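Local coordinates for putative oxidoreductase (Pseudomonas putida, PDB 3L6D), which is a putative oxidoreductase that probably binds NADP and may act as an NADPH-dependent reductase, at residues 119-124 against 147-152; 43-48 against 53-58. One frame throughout, in Å; residues are numbered along the deposited sequence.

Contact 1 of 2, residues 119-124 against 147-152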
# COMPACT_ATOMS: atom_id res chain seq x y z
N GLY B 119 -8.47 8.77 -41.59
CA GLY B 119 -7.03 8.88 -41.87
C GLY B 119 -6.21 9.48 -40.73
O GLY B 119 -5.05 9.92 -40.92
N GLY B 120 -6.77 9.50 -39.54
CA GLY B 120 -6.03 9.95 -38.37
C GLY B 120 -5.57 8.75 -37.56
O GLY B 120 -5.76 7.61 -37.97
N HIS B 121 -4.98 8.99 -36.41
CA HIS B 121 -4.46 7.91 -35.59
C HIS B 121 -5.04 8.11 -34.23
O HIS B 121 -5.18 9.27 -33.79
CB HIS B 121 -2.94 8.00 -35.55
CG HIS B 121 -2.34 8.11 -36.90
ND1 HIS B 121 -2.25 7.03 -37.76
CD2 HIS B 121 -1.85 9.18 -37.59
CE1 HIS B 121 -1.69 7.42 -38.90
NE2 HIS B 121 -1.45 8.72 -38.82
N TYR B 122 -5.45 7.02 -33.59
CA TYR B 122 -6.15 7.14 -32.33
C TYR B 122 -5.31 6.53 -31.21
O TYR B 122 -4.90 5.37 -31.31
CB TYR B 122 -7.50 6.45 -32.43
CG TYR B 122 -8.24 6.48 -31.13
CD1 TYR B 122 -9.00 7.60 -30.77
CD2 TYR B 122 -8.18 5.40 -30.25
CE1 TYR B 122 -9.70 7.62 -29.56
CE2 TYR B 122 -8.86 5.42 -29.04
CZ TYR B 122 -9.60 6.54 -28.70
OH TYR B 122 -10.26 6.54 -27.49
N VAL B 123 -4.98 7.32 -30.19
CA VAL B 123 -4.35 6.76 -28.98
C VAL B 123 -5.24 6.99 -27.78
O VAL B 123 -5.70 8.13 -27.54
CB VAL B 123 -2.95 7.42 -28.71
CG1 VAL B 123 -2.32 6.85 -27.44
CG2 VAL B 123 -2.00 7.21 -29.90
N LYS B 124 -5.49 5.94 -27.02
CA LYS B 124 -6.28 6.10 -25.79
C LYS B 124 -5.28 6.23 -24.64
O LYS B 124 -4.31 5.49 -24.60
CB LYS B 124 -7.18 4.88 -25.54
CG LYS B 124 -7.91 4.92 -24.17
CD LYS B 124 -8.71 3.56 -23.96
CE LYS B 124 -9.52 3.62 -22.62
NZ LYS B 124 -10.44 4.80 -22.70
N ARG B 147 0.13 2.04 -31.94
CA ARG B 147 1.45 2.01 -31.34
C ARG B 147 2.38 3.00 -32.02
O ARG B 147 3.16 3.66 -31.36
CB ARG B 147 2.09 0.59 -31.45
CG ARG B 147 3.38 0.41 -30.64
CD ARG B 147 3.97 -1.06 -30.77
NE ARG B 147 3.25 -2.04 -29.91
CZ ARG B 147 3.56 -2.35 -28.65
NH1 ARG B 147 4.60 -1.79 -28.03
NH2 ARG B 147 2.81 -3.24 -27.98
N GLU B 148 2.31 3.08 -33.34
CA GLU B 148 3.20 3.97 -34.10
C GLU B 148 2.94 5.44 -33.74
O GLU B 148 3.87 6.19 -33.46
CB GLU B 148 3.11 3.69 -35.60
CG GLU B 148 3.63 2.29 -35.99
CD GLU B 148 2.48 1.30 -36.25
OE1 GLU B 148 1.68 1.03 -35.32
OE2 GLU B 148 2.36 0.85 -37.42
N ALA B 149 1.67 5.84 -33.70
CA ALA B 149 1.34 7.23 -33.31
C ALA B 149 1.76 7.53 -31.86
O ALA B 149 2.23 8.66 -31.53
CB ALA B 149 -0.15 7.51 -33.50
N PHE B 150 1.55 6.56 -30.96
CA PHE B 150 2.01 6.72 -29.60
C PHE B 150 3.54 6.95 -29.56
O PHE B 150 4.02 7.83 -28.86
CB PHE B 150 1.63 5.52 -28.70
CG PHE B 150 2.46 5.47 -27.44
CD1 PHE B 150 2.12 6.27 -26.37
CD2 PHE B 150 3.58 4.67 -27.36
CE1 PHE B 150 2.89 6.26 -25.19
CE2 PHE B 150 4.37 4.64 -26.21
CZ PHE B 150 4.02 5.42 -25.12
N GLU B 151 4.30 6.15 -30.30
CA GLU B 151 5.76 6.33 -30.32
C GLU B 151 6.15 7.70 -30.88
O GLU B 151 7.03 8.37 -30.32
CB GLU B 151 6.47 5.22 -31.13
CG GLU B 151 6.50 3.85 -30.47
CD GLU B 151 7.22 3.83 -29.12
OE1 GLU B 151 8.13 4.67 -28.86
OE2 GLU B 151 6.85 2.96 -28.29
N GLN B 152 5.48 8.13 -31.94
CA GLN B 152 5.74 9.46 -32.51
C GLN B 152 5.60 10.56 -31.46
O GLN B 152 6.40 11.52 -31.44
CB GLN B 152 4.82 9.73 -33.71
CG GLN B 152 4.95 11.12 -34.32
CD GLN B 152 3.92 11.36 -35.45
OE1 GLN B 152 3.22 10.45 -35.88
NE2 GLN B 152 3.81 12.62 -35.89

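Contact 2 of 2, residues 43-48 against 53-58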
# COMPACT_ATOMS: atom_id res chain seq x y z
N GLY B 43 -14.21 30.96 -18.18
CA GLY B 43 -13.21 30.86 -17.10
C GLY B 43 -11.92 30.15 -17.51
O GLY B 43 -10.79 30.75 -17.52
N LYS B 44 -12.08 28.87 -17.88
CA LYS B 44 -10.91 28.05 -18.20
C LYS B 44 -10.08 28.49 -19.40
O LYS B 44 -8.84 28.59 -19.30
CB LYS B 44 -11.23 26.56 -18.22
CG LYS B 44 -10.96 25.95 -16.85
CD LYS B 44 -12.21 25.91 -16.00
CE LYS B 44 -12.86 24.53 -16.08
NZ LYS B 44 -13.66 24.17 -14.86
N ALA B 45 -10.76 28.87 -20.49
CA ALA B 45 -10.03 29.37 -21.65
C ALA B 45 -9.29 30.68 -21.36
O ALA B 45 -8.15 30.86 -21.80
CB ALA B 45 -10.94 29.48 -22.84
N ALA B 46 -9.91 31.57 -20.59
CA ALA B 46 -9.27 32.86 -20.30
C ALA B 46 -7.92 32.68 -19.56
O ALA B 46 -6.93 33.28 -19.95
CB ALA B 46 -10.20 33.78 -19.52
N ALA B 47 -7.88 31.86 -18.52
CA ALA B 47 -6.61 31.68 -17.78
C ALA B 47 -5.50 31.06 -18.67
O ALA B 47 -4.33 31.44 -18.58
CB ALA B 47 -6.84 30.82 -16.52
N LEU B 48 -5.89 30.15 -19.53
CA LEU B 48 -4.94 29.47 -20.42
C LEU B 48 -4.38 30.41 -21.47
O LEU B 48 -3.18 30.43 -21.69
CB LEU B 48 -5.57 28.22 -21.04
CG LEU B 48 -5.92 27.08 -20.08
CD1 LEU B 48 -6.77 26.05 -20.81
CD2 LEU B 48 -4.72 26.38 -19.42
N ALA B 53 -1.47 30.06 -24.03
CA ALA B 53 -2.20 29.24 -25.03
C ALA B 53 -2.87 30.06 -26.14
O ALA B 53 -3.34 31.19 -25.90
CB ALA B 53 -3.27 28.33 -24.35
N HIS B 54 -2.96 29.47 -27.34
CA HIS B 54 -3.62 30.11 -28.48
C HIS B 54 -5.05 29.58 -28.49
O HIS B 54 -5.25 28.38 -28.56
CB HIS B 54 -2.96 29.69 -29.79
CG HIS B 54 -3.70 30.13 -31.01
ND1 HIS B 54 -3.58 31.41 -31.54
CD2 HIS B 54 -4.58 29.48 -31.80
CE1 HIS B 54 -4.36 31.52 -32.60
NE2 HIS B 54 -4.98 30.36 -32.78
N LEU B 55 -6.03 30.47 -28.42
CA LEU B 55 -7.43 30.06 -28.50
C LEU B 55 -7.84 29.91 -29.97
O LEU B 55 -7.67 30.85 -30.79
CB LEU B 55 -8.32 31.14 -27.82
CG LEU B 55 -9.82 30.91 -27.85
CD1 LEU B 55 -10.17 29.59 -27.13
CD2 LEU B 55 -10.54 32.15 -27.23
N CYS B 56 -8.38 28.74 -30.31
CA CYS B 56 -8.81 28.46 -31.68
C CYS B 56 -10.30 28.70 -31.78
O CYS B 56 -11.04 28.57 -30.80
CB CYS B 56 -8.54 26.99 -32.07
SG CYS B 56 -6.80 26.47 -32.05
N GLU B 57 -10.76 28.99 -32.98
CA GLU B 57 -12.17 29.31 -33.20
C GLU B 57 -13.09 28.07 -33.22
O GLU B 57 -14.32 28.17 -33.00
CB GLU B 57 -12.32 30.13 -34.49
CG GLU B 57 -12.07 29.37 -35.80
CD GLU B 57 -12.20 30.27 -37.04
OE1 GLU B 57 -12.63 31.44 -36.89
OE2 GLU B 57 -11.87 29.80 -38.16
N SER B 58 -12.50 26.90 -33.44
CA SER B 58 -13.32 25.69 -33.63
C SER B 58 -12.50 24.45 -33.31
O SER B 58 -11.26 24.53 -33.26
CB SER B 58 -13.78 25.58 -35.08
OG SER B 58 -12.69 25.48 -35.96

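Contact 1 of 2, residues 119-124 against 147-152
His121 and Val123 of strand 121-128 pack against Ala149 and Phe150 on one side of a Rossmann-type sheet. Helix 147-152 lies over the strand here. The two short axes cross at -76° and approach to 7.6 Å. The methyl of Ala149 is the part of the helix that both strand side chains touch. It faces the strand and meets both His121 and Val123. CB of His121 is 3.5 Å from CB of Ala149. With chi1 at -51°, CG of His121 is anti to the carbonyl carbon and beside the backbone N. The ring runs back along the strand toward Gly120, and the Ala149 methyl meets it obliquely. CG2 of Val123 lies 4.1 Å from CB of Ala149. The contact is apolar, and no hydrogen bond joins the two segments.

Tyr122, between these two residues, points to the other side of the sheet, where it packs on helix 105-117 and its hydroxyl is hydrogen-bonded to Asp99. Phe150 touches the strand with its base. Its CG is anti to the backbone N (chi1 162°), which takes the ring off the strand toward the rings of His143 and Phe166. Thr96 of the next strand also touches His121, Val123 and Ala149. One branch of Val123 reaches Phe150: CG2 is 3.8 Å from the backbone N and 4.2 Å from CB.

Contact 2 of 2, residues 43-48 against 53-58
The methyl of Ala53 points toward helix 42-50 and meets the base of Leu48, CB to CB at 4.0 Å. The pair joins the end of the helix to the start of strand 54-55, within a beta-alpha-beta unit of the Rossmann-type domain. The Ala53 methyl also rests by the leucine carbonyl, with CB 3.4 Å from O of Leu48. One backbone hydrogen bond fixes the pair. N of Ala53 donates to O of Leu48 at 2.9 Å, with an N-H...O angle of 156°. The rest of Leu48 turns away from the strand. CG stands beside the backbone N and anti to the carbonyl carbon (chi1 -66°), which carries CG and the two methyls off the strand.

Leu55 makes a looser second touch. Its CB does not point at the helix, but its CD1 comes within 4.4 Å of CB of Ala45. His54, between Ala53 and Leu55, points away from the helix, and its ring meets that of Phe10. Leu48 and Ala53 both rest on Ile37 of strand 35-38, to which strand 54-55 is paired in parallel, and the side chain of Leu48 packs on Thr22, Ala25 and Gln26 of helix 19-30.

In the fold
Contact 1 and contact 2 belong to the same mixed sheet of the probable NAD-binding domain. Their centres are 25 Å apart and their nearest atoms about 16 Å, with no touch. Contact 2 reaches the sheet at strand 54-55, one of the two outermost strands within this chain. Contact 1 lies on strand 121-128, five places across. Strands 35-38, 12-15, 68-71 and 96-99 stand between them. In contact 2 the side chain of Leu48 lies near, without touching, Gly16, Gly18 and Gly21, a glycine pattern consistent with dinucleotide binding. Contact 1 is plain packing in the later part of the sheet, where strand 140-145 runs antiparallel to strand 121-128.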